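Local atomic coordinates of glycerol-3-phosphate dehydrogenase [NAD(P)+] (Coxiella burnetii, PDB entry 3K96), a protein that probably catalyses the NAD(P)H-dependent reduction of dihydroxyacetone phosphate to sn-glycerol 3-phosphate, the key precursor for phospholipid synthesis. Residues 120-131 and 147-158. Residues are numbered along the deposited sequence; the frame is centred on the assembly and turned at random.
Sequences KPLIDAKTRIAW and VATELGQVPMAV
Val147 splits its two methyls between Ile129 and Trp131 inside a beta-alpha-beta crossover of the Rossmann-type nucleotide-binding domain, in which helix 143-151 links the parallel neighbours 128-131 and 156-160. With Val147 CG1 anti to the backbone N (chi1 174°), that methyl turns to Ile129, Val147 CG1 to Ile129 CD1 3.9 Å, and leaves CG2 for Trp131 CZ3. Ile116 and Phe112 of helix 109-119 also pack on Val147. One turn on, Glu150 OE1 takes Lys120 NZ at 2.7 Å in a salt bridge on the anti side of the carboxylate; its other oxygen is paired with Arg141. The extended Lys120 chain runs alongside the end of the helix, its CG resting against Leu151 CD2, a methyl that Ile123 CG1 touches as well. After the helix, Val154 sits with CB against Thr127 O, and the Pro155 ring lies across the methylenes of Arg128, CG to CG 3.7 Å; the guanidinium beyond is bound by Asp102 and Asp188. Pro155 O receives Ile129 N nearly straight (3.0 Å), starting the parallel pairing. Met156 brings SD to the edge of the Trp131 six-membered ring, a Met-aromatic contact 5.2 Å from its centroid. Ala157 N then donates to Ile129 O, and Ala157 O accepts Trp131 N while standing 3.4 Å above the indole plane. Over that same face, Val158 places CB toward the rim, with CG2 3.5 Å from Trp131 NE1.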
ATOM      1  N   LYS A 120     -33.298  19.853  -1.039  1.00 29.75           N
ATOM      2  CA  LYS A 120     -33.928  20.621   0.058  1.00 30.74           C
ATOM      3  C   LYS A 120     -35.450  20.511   0.163  1.00 30.23           C
ATOM      4  O   LYS A 120     -35.951  20.269   1.241  1.00 30.02           O
ATOM      5  CB  LYS A 120     -33.491  22.087   0.086  1.00 30.28           C
ATOM      6  CG  LYS A 120     -32.049  22.242   0.569  1.00 33.75           C
ATOM      7  CD  LYS A 120     -31.584  23.666   0.582  1.00 35.08           C
ATOM      8  CE  LYS A 120     -30.187  23.772   1.169  1.00 37.42           C
ATOM      9  NZ  LYS A 120     -29.780  25.179   1.284  1.00 36.47           N
ATOM     10  N   PRO A 121     -36.178  20.669  -0.948  1.00 30.31           N
ATOM     11  CA  PRO A 121     -37.633  20.586  -0.840  1.00 31.63           C
ATOM     12  C   PRO A 121     -38.151  19.178  -0.732  1.00 32.21           C
ATOM     13  O   PRO A 121     -39.348  18.994  -0.646  1.00 32.20           O
ATOM     14  CB  PRO A 121     -38.127  21.172  -2.165  1.00 32.93           C
ATOM     15  CG  PRO A 121     -36.936  21.786  -2.812  1.00 32.86           C
ATOM     16  CD  PRO A 121     -35.744  21.110  -2.273  1.00 30.11           C
ATOM     17  N   LEU A 122     -37.261  18.184  -0.721  1.00 32.29           N
ATOM     18  CA  LEU A 122     -37.682  16.802  -0.721  1.00 33.09           C
ATOM     19  C   LEU A 122     -37.398  16.056   0.576  1.00 34.40           C
ATOM     20  O   LEU A 122     -37.775  14.898   0.716  1.00 36.11           O
ATOM     21  CB  LEU A 122     -37.012  16.073  -1.901  1.00 32.65           C
ATOM     22  CG  LEU A 122     -37.199  16.743  -3.271  1.00 33.42           C
ATOM     23  CD1 LEU A 122     -36.379  16.004  -4.323  1.00 31.98           C
ATOM     24  CD2 LEU A 122     -38.670  16.825  -3.701  1.00 31.58           C
ATOM     25  N   ILE A 123     -36.757  16.701   1.529  1.00 35.34           N
ATOM     26  CA  ILE A 123     -36.438  16.029   2.784  1.00 37.96           C
ATOM     27  C   ILE A 123     -37.664  15.886   3.691  1.00 38.41           C
ATOM     28  O   ILE A 123     -38.510  16.778   3.727  1.00 38.69           O
ATOM     29  CB  ILE A 123     -35.334  16.789   3.560  1.00 38.05           C
ATOM     30  CG1 ILE A 123     -34.054  16.877   2.707  1.00 41.27           C
ATOM     31  CG2 ILE A 123     -35.018  16.110   4.870  1.00 39.52           C
ATOM     32  CD1 ILE A 123     -33.646  15.561   2.073  1.00 41.13           C
ATOM     33  N   ASP A 124     -37.775  14.765   4.407  1.00 38.32           N
ATOM     34  CA  ASP A 124     -38.878  14.629   5.362  1.00 38.92           C
ATOM     35  C   ASP A 124     -38.340  14.322   6.755  1.00 37.81           C
ATOM     36  O   ASP A 124     -37.115  14.217   6.974  1.00 37.27           O
ATOM     37  CB  ASP A 124     -39.974  13.643   4.903  1.00 39.32           C
ATOM     38  CG  ASP A 124     -39.644  12.191   5.190  1.00 43.46           C
ATOM     39  OD1 ASP A 124     -38.518  11.866   5.637  1.00 46.05           O
ATOM     40  OD2 ASP A 124     -40.549  11.364   4.978  1.00 49.92           O
ATOM     41  N   ALA A 125     -39.269  14.191   7.689  1.00 35.90           N
ATOM     42  CA  ALA A 125     -38.964  13.999   9.088  1.00 34.56           C
ATOM     43  C   ALA A 125     -38.057  12.829   9.415  1.00 33.31           C
ATOM     44  O   ALA A 125     -37.307  12.912  10.368  1.00 32.96           O
ATOM     45  CB  ALA A 125     -40.288  13.914   9.902  1.00 35.22           C
ATOM     46  N   LYS A 126     -38.104  11.746   8.648  1.00 33.21           N
ATOM     47  CA  LYS A 126     -37.244  10.605   8.952  1.00 33.90           C
ATOM     48  C   LYS A 126     -36.192  10.281   7.869  1.00 32.20           C
ATOM     49  O   LYS A 126     -35.629   9.195   7.832  1.00 32.57           O
ATOM     50  CB  LYS A 126     -38.072   9.380   9.256  1.00 34.02           C
ATOM     51  CG  LYS A 126     -38.940   8.871   8.133  1.00 38.47           C
ATOM     52  CD  LYS A 126     -39.632   7.632   8.660  1.00 45.20           C
ATOM     53  CE  LYS A 126     -40.499   6.971   7.651  1.00 51.13           C
ATOM     54  NZ  LYS A 126     -41.159   5.800   8.296  1.00 55.00           N
ATOM     55  N   THR A 127     -35.929  11.237   7.007  1.00 30.50           N
ATOM     56  CA  THR A 127     -34.947  11.049   5.965  1.00 29.96           C
ATOM     57  C   THR A 127     -33.557  10.795   6.555  1.00 28.18           C
ATOM     58  O   THR A 127     -33.151  11.449   7.521  1.00 26.88           O
ATOM     59  CB  THR A 127     -34.890  12.268   5.051  1.00 30.53           C
ATOM     60  OG1 THR A 127     -36.105  12.334   4.315  1.00 33.44           O
ATOM     61  CG2 THR A 127     -33.683  12.184   4.061  1.00 31.35           C
ATOM     62  N   ARG A 128     -32.866   9.806   5.984  1.00 27.58           N
ATOM     63  CA  ARG A 128     -31.497   9.459   6.360  1.00 27.57           C
ATOM     64  C   ARG A 128     -30.677   9.485   5.091  1.00 28.21           C
ATOM     65  O   ARG A 128     -31.108   8.977   4.058  1.00 29.35           O
ATOM     66  CB  ARG A 128     -31.444   8.094   7.030  1.00 28.39           C
ATOM     67  CG  ARG A 128     -32.370   8.012   8.233  1.00 27.58           C
ATOM     68  CD  ARG A 128     -32.137   6.757   9.013  1.00 29.10           C
ATOM     69  NE  ARG A 128     -32.540   5.544   8.317  1.00 26.86           N
ATOM     70  CZ  ARG A 128     -32.477   4.337   8.864  1.00 29.18           C
ATOM     71  NH1 ARG A 128     -32.018   4.190  10.097  1.00 31.49           N
ATOM     72  NH2 ARG A 128     -32.865   3.281   8.184  1.00 30.92           N
ATOM     73  N   ILE A 129     -29.482  10.052   5.190  1.00 27.67           N
ATOM     74  CA  ILE A 129     -28.627  10.267   4.039  1.00 28.35           C
ATOM     75  C   ILE A 129     -27.247   9.640   4.173  1.00 27.80           C
ATOM     76  O   ILE A 129     -26.495   9.944   5.083  1.00 27.15           O
ATOM     77  CB  ILE A 129     -28.480  11.791   3.773  1.00 27.98           C
ATOM     78  CG1 ILE A 129     -29.839  12.387   3.382  1.00 29.15           C
ATOM     79  CG2 ILE A 129     -27.472  12.092   2.623  1.00 27.61           C
ATOM     80  CD1 ILE A 129     -29.832  13.879   3.348  1.00 31.12           C
ATOM     81  N   ALA A 130     -26.931   8.743   3.251  1.00 28.37           N
ATOM     82  CA  ALA A 130     -25.617   8.109   3.222  1.00 27.37           C
ATOM     83  C   ALA A 130     -24.992   8.509   1.912  1.00 27.68           C
ATOM     84  O   ALA A 130     -25.704   8.910   1.008  1.00 26.66           O
ATOM     85  CB  ALA A 130     -25.739   6.594   3.329  1.00 26.13           C
ATOM     86  N   TRP A 131     -23.654   8.463   1.822  1.00 27.10           N
ATOM     87  CA  TRP A 131     -22.980   8.760   0.563  1.00 27.20           C
ATOM     88  C   TRP A 131     -21.733   7.884   0.357  1.00 28.22           C
ATOM     89  O   TRP A 131     -21.096   7.411   1.313  1.00 27.28           O
ATOM     90  CB  TRP A 131     -22.594  10.243   0.429  1.00 26.67           C
ATOM     91  CG  TRP A 131     -21.643  10.696   1.489  1.00 26.45           C
ATOM     92  CD1 TRP A 131     -20.274  10.655   1.442  1.00 25.99           C
ATOM     93  CD2 TRP A 131     -21.987  11.227   2.759  1.00 25.19           C
ATOM     94  NE1 TRP A 131     -19.748  11.131   2.621  1.00 27.78           N
ATOM     95  CE2 TRP A 131     -20.784  11.488   3.446  1.00 29.36           C
ATOM     96  CE3 TRP A 131     -23.202  11.507   3.392  1.00 30.19           C
ATOM     97  CZ2 TRP A 131     -20.763  12.018   4.727  1.00 29.61           C
ATOM     98  CZ3 TRP A 131     -23.179  12.032   4.671  1.00 28.62           C
ATOM     99  CH2 TRP A 131     -21.966  12.281   5.326  1.00 30.27           C
ATOM    100  N   VAL A 147     -24.241  18.156   4.191  1.00 28.06           N
ATOM    101  CA  VAL A 147     -25.489  17.489   4.459  1.00 27.33           C
ATOM    102  C   VAL A 147     -26.171  18.086   5.717  1.00 28.95           C
ATOM    103  O   VAL A 147     -27.342  18.500   5.663  1.00 26.63           O
ATOM    104  CB  VAL A 147     -25.338  15.958   4.594  1.00 27.53           C
ATOM    105  CG1 VAL A 147     -26.659  15.354   5.023  1.00 26.85           C
ATOM    106  CG2 VAL A 147     -24.881  15.295   3.259  1.00 25.44           C
ATOM    107  N   ALA A 148     -25.436  18.162   6.825  1.00 28.21           N
ATOM    108  CA  ALA A 148     -25.996  18.663   8.082  1.00 28.89           C
ATOM    109  C   ALA A 148     -26.444  20.131   8.002  1.00 29.78           C
ATOM    110  O   ALA A 148     -27.575  20.465   8.379  1.00 29.78           O
ATOM    111  CB  ALA A 148     -25.005  18.465   9.239  1.00 27.13           C
ATOM    112  N   THR A 149     -25.573  20.999   7.499  1.00 29.05           N
ATOM    113  CA  THR A 149     -25.893  22.419   7.380  1.00 29.01           C
ATOM    114  C   THR A 149     -27.080  22.713   6.461  1.00 29.56           C
ATOM    115  O   THR A 149     -27.964  23.483   6.815  1.00 30.51           O
ATOM    116  CB  THR A 149     -24.667  23.201   6.880  1.00 29.02           C
ATOM    117  OG1 THR A 149     -23.634  23.066   7.847  1.00 27.95           O
ATOM    118  CG2 THR A 149     -24.975  24.702   6.671  1.00 28.27           C
ATOM    119  N   GLU A 150     -27.118  22.084   5.295  1.00 28.90           N
ATOM    120  CA  GLU A 150     -28.169  22.360   4.334  1.00 28.67           C
ATOM    121  C   GLU A 150     -29.490  21.606   4.525  1.00 29.63           C
ATOM    122  O   GLU A 150     -30.524  22.151   4.218  1.00 28.59           O
ATOM    123  CB  GLU A 150     -27.663  22.097   2.903  1.00 27.72           C
ATOM    124  CG  GLU A 150     -26.373  22.788   2.547  1.00 26.83           C
ATOM    125  CD  GLU A 150     -26.393  24.290   2.786  1.00 30.42           C
ATOM    126  OE1 GLU A 150     -27.488  24.874   2.759  1.00 31.31           O
ATOM    127  OE2 GLU A 150     -25.298  24.898   2.963  1.00 29.89           O
ATOM    128  N   LEU A 151     -29.443  20.357   5.002  1.00 30.08           N
ATOM    129  CA  LEU A 151     -30.651  19.534   5.140  1.00 29.92           C
ATOM    130  C   LEU A 151     -31.052  19.299   6.604  1.00 31.42           C
ATOM    131  O   LEU A 151     -32.086  18.696   6.871  1.00 30.49           O
ATOM    132  CB  LEU A 151     -30.437  18.173   4.450  1.00 29.74           C
ATOM    133  CG  LEU A 151     -29.977  18.191   2.968  1.00 30.69           C
ATOM    134  CD1 LEU A 151     -29.770  16.792   2.397  1.00 28.79           C
ATOM    135  CD2 LEU A 151     -30.972  18.927   2.088  1.00 34.26           C
ATOM    136  N   GLY A 152     -30.236  19.762   7.543  1.00 30.25           N
ATOM    137  CA  GLY A 152     -30.524  19.549   8.937  1.00 31.54           C
ATOM    138  C   GLY A 152     -29.726  18.347   9.410  1.00 32.58           C
ATOM    139  O   GLY A 152     -29.212  17.565   8.605  1.00 34.85           O
ATOM    140  N   GLN A 153     -29.633  18.211  10.717  1.00 32.24           N
ATOM    141  CA  GLN A 153     -28.894  17.152  11.364  1.00 31.43           C
ATOM    142  C   GLN A 153     -29.588  15.801  11.310  1.00 30.36           C
ATOM    143  O   GLN A 153     -30.018  15.257  12.326  1.00 32.73           O
ATOM    144  CB  GLN A 153     -28.658  17.549  12.804  1.00 31.67           C
ATOM    145  CG  GLN A 153     -27.708  18.742  12.925  1.00 34.96           C
ATOM    146  CD  GLN A 153     -26.261  18.371  12.545  1.00 34.70           C
ATOM    147  OE1 GLN A 153     -25.925  17.189  12.341  1.00 33.91           O
ATOM    148  NE2 GLN A 153     -25.406  19.371  12.483  1.00 35.48           N
ATOM    149  N   VAL A 154     -29.673  15.260  10.113  1.00 28.91           N
ATOM    150  CA  VAL A 154     -30.281  13.978   9.882  1.00 28.81           C
ATOM    151  C   VAL A 154     -29.295  12.844  10.146  1.00 28.51           C
ATOM    152  O   VAL A 154     -28.106  13.069  10.226  1.00 29.91           O
ATOM    153  CB  VAL A 154     -30.726  13.894   8.416  1.00 30.30           C
ATOM    154  CG1 VAL A 154     -31.813  15.003   8.107  1.00 26.24           C
ATOM    155  CG2 VAL A 154     -29.500  14.025   7.484  1.00 26.75           C
ATOM    156  N   PRO A 155     -29.796  11.624  10.321  1.00 27.49           N
ATOM    157  CA  PRO A 155     -28.862  10.522  10.421  1.00 27.14           C
ATOM    158  C   PRO A 155     -28.012  10.437   9.111  1.00 27.59           C
ATOM    159  O   PRO A 155     -28.556  10.486   7.997  1.00 27.05           O
ATOM    160  CB  PRO A 155     -29.768   9.302  10.578  1.00 26.58           C
ATOM    161  CG  PRO A 155     -31.083   9.863  11.155  1.00 27.72           C
ATOM    162  CD  PRO A 155     -31.202  11.209  10.507  1.00 28.01           C
ATOM    163  N   MET A 156     -26.694  10.304   9.268  1.00 28.06           N
ATOM    164  CA  MET A 156     -25.769  10.321   8.144  1.00 28.47           C
ATOM    165  C   MET A 156     -24.775   9.170   8.203  1.00 27.91           C
ATOM    166  O   MET A 156     -24.496   8.660   9.268  1.00 28.21           O
ATOM    167  CB  MET A 156     -24.948  11.603   8.195  1.00 29.56           C
ATOM    168  CG  MET A 156     -25.712  12.857   8.032  1.00 28.92           C
ATOM    169  SD  MET A 156     -24.576  14.243   7.853  1.00 30.19           S
ATOM    170  CE  MET A 156     -23.934  14.561   9.503  1.00 29.67           C
ATOM    171  N   ALA A 157     -24.232   8.792   7.050  1.00 26.97           N
ATOM    172  CA  ALA A 157     -23.247   7.716   6.976  1.00 27.15           C
ATOM    173  C   ALA A 157     -22.414   7.833   5.716  1.00 27.32           C
ATOM    174  O   ALA A 157     -22.885   8.346   4.703  1.00 27.67           O
ATOM    175  CB  ALA A 157     -23.927   6.338   7.006  1.00 25.06           C
ATOM    176  N   VAL A 158     -21.177   7.343   5.802  1.00 27.10           N
ATOM    177  CA  VAL A 158     -20.261   7.324   4.671  1.00 26.69           C
ATOM    178  C   VAL A 158     -19.753   5.909   4.487  1.00 26.87           C
ATOM    179  O   VAL A 158     -19.429   5.227   5.449  1.00 27.47           O
ATOM    180  CB  VAL A 158     -19.065   8.289   4.853  1.00 27.39           C
ATOM    181  CG1 VAL A 158     -18.334   8.010   6.141  1.00 24.58           C
ATOM    182  CG2 VAL A 158     -18.087   8.209   3.642  1.00 24.74           C
TER